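Side-chain contact in cell wall surface anchor family protein (Streptococcus agalactiae serogroup V, PDB 3TW0), which probably mediates adhesion to host cells as the tip pilin of the pilus, through a von Willebrand factor type A domain that binds magnesium: residues N351-N354 against N359-Y362. The protein carries 2 engineered substitutions. Numbering follows the deposited sequence.
Sequences NYCN and NCIY. Engineered in segment 351-354: Cys353 (natural residue Thr). Engineered in segment 359-362: Cys360 (natural residue Lys).
With SG anti to its own carbonyl carbon (chi1 -53°), Cys353 extends its sulfur from strand 352-354 toward helix 358-366, while Cys360, whose SG lies anti to the backbone N (chi1 -178°), reaches back from the first turn of that helix. The two sulfurs join in a disulfide, Cys353 SG to Cys360 SG 2.0 Å, with a chi3 of -72°. That twist, somewhat short of perpendicular, brings Cys353 CB to 3.5 Å from Cys360 CB. Cys353 CA and Cys360 CA lie 5.7 Å apart, a span that a disulfide readily bridges. Both cysteines are engineered, replacing a threonine and a lysine, so the bridge is a designed bond and not part of the natural pilin. Cys360 SG also comes within 3.5 Å of the carbonyl oxygen Tyr352 O.

The fold is the vWFA domain: strand 352-354 is an outermost strand of its parallel sheet, running beside strand 319-324, and helix 358-366 follows after a short connection. The disulfide thus ties this edge strand to the C-terminal helix of the modelled chain. Cys353 makes backbone hydrogen bonds with Thr322 and Gly324, while its side chain faces the helix.

Ile361 supplies the apolar part of the contact. Its CG1 packs alongside the beta carbon of Cys353, CG1 to CB 3.7 Å, and the extended branch carries CD1 on to 3.9 Å from Asn354 O. An apolar chain of this length suits the place, reaching from the helix to the Cys353 end of the bridge and also touching Val323 of strand 319-324.

Tyr352 points away from helix 358-366, and its large side chain can span the gap from the sheet to Met342 and Gln343 of helix 335-344. At the strand's end, Asn354 OD1 accepts a hydrogen bond from Asp356 N in an Asx turn, where asparagine's short amide chain suits the turn from strand to helix.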
# COMPACT_ATOMS: atom_id res chain seq x y z
N ASN A 351 17.32 -11.31 -3.68
CA ASN A 351 16.69 -10.46 -4.69
C ASN A 351 16.07 -9.21 -4.07
O ASN A 351 15.48 -8.40 -4.77
CB ASN A 351 15.69 -11.24 -5.54
CG ASN A 351 16.37 -12.27 -6.42
OD1 ASN A 351 17.39 -12.00 -7.07
ND2 ASN A 351 15.80 -13.46 -6.46
N TYR A 352 16.19 -9.09 -2.75
CA TYR A 352 16.13 -7.80 -2.11
C TYR A 352 17.55 -7.17 -2.05
O TYR A 352 18.46 -7.76 -1.51
CB TYR A 352 15.55 -7.86 -0.68
CG TYR A 352 15.80 -6.52 0.00
CD1 TYR A 352 15.17 -5.37 -0.47
CD2 TYR A 352 16.74 -6.38 1.04
CE1 TYR A 352 15.41 -4.12 0.08
CE2 TYR A 352 16.98 -5.08 1.63
CZ TYR A 352 16.31 -3.96 1.11
OH TYR A 352 16.49 -2.69 1.61
N CYS A 353 17.71 -5.96 -2.60
CA CYS A 353 18.98 -5.24 -2.51
C CYS A 353 18.69 -3.83 -2.04
O CYS A 353 17.71 -3.22 -2.49
CB CYS A 353 19.68 -5.18 -3.89
SG CYS A 353 19.92 -6.76 -4.75
N ASN A 354 19.51 -3.31 -1.12
CA ASN A 354 19.53 -1.87 -0.93
C ASN A 354 20.01 -1.26 -2.22
O ASN A 354 20.80 -1.89 -2.96
CB ASN A 354 20.43 -1.43 0.23
CG ASN A 354 20.08 -0.03 0.73
OD1 ASN A 354 20.39 1.01 0.08
ND2 ASN A 354 19.40 0.01 1.88
N ASN A 359 26.41 -4.04 -5.95
CA ASN A 359 26.90 -5.38 -6.26
C ASN A 359 25.72 -6.33 -6.27
O ASN A 359 25.60 -7.17 -7.14
CB ASN A 359 27.93 -5.83 -5.21
CG ASN A 359 29.30 -5.17 -5.40
OD1 ASN A 359 29.51 -4.31 -6.27
ND2 ASN A 359 30.26 -5.61 -4.58
N CYS A 360 24.84 -6.20 -5.28
CA CYS A 360 23.64 -7.04 -5.20
C CYS A 360 22.78 -6.84 -6.47
O CYS A 360 22.34 -7.81 -7.08
CB CYS A 360 22.85 -6.67 -3.93
SG CYS A 360 21.33 -7.62 -3.57
N ILE A 361 22.58 -5.59 -6.89
CA ILE A 361 21.73 -5.28 -8.05
C ILE A 361 22.35 -5.75 -9.37
O ILE A 361 21.65 -6.36 -10.19
CB ILE A 361 21.40 -3.76 -8.13
CG1 ILE A 361 20.68 -3.29 -6.86
CG2 ILE A 361 20.62 -3.42 -9.42
CD1 ILE A 361 20.43 -1.76 -6.86
N TYR A 362 23.63 -5.44 -9.58
CA TYR A 362 24.39 -5.97 -10.72
C TYR A 362 24.28 -7.49 -10.79
O TYR A 362 23.96 -8.05 -11.84
CB TYR A 362 25.89 -5.62 -10.62
CG TYR A 362 26.61 -5.90 -11.91
CD1 TYR A 362 26.67 -4.93 -12.91
CD2 TYR A 362 27.16 -7.16 -12.18
CE1 TYR A 362 27.29 -5.18 -14.11
CE2 TYR A 362 27.79 -7.43 -13.39
CZ TYR A 362 27.84 -6.44 -14.34
OH TYR A 362 28.42 -6.68 -15.56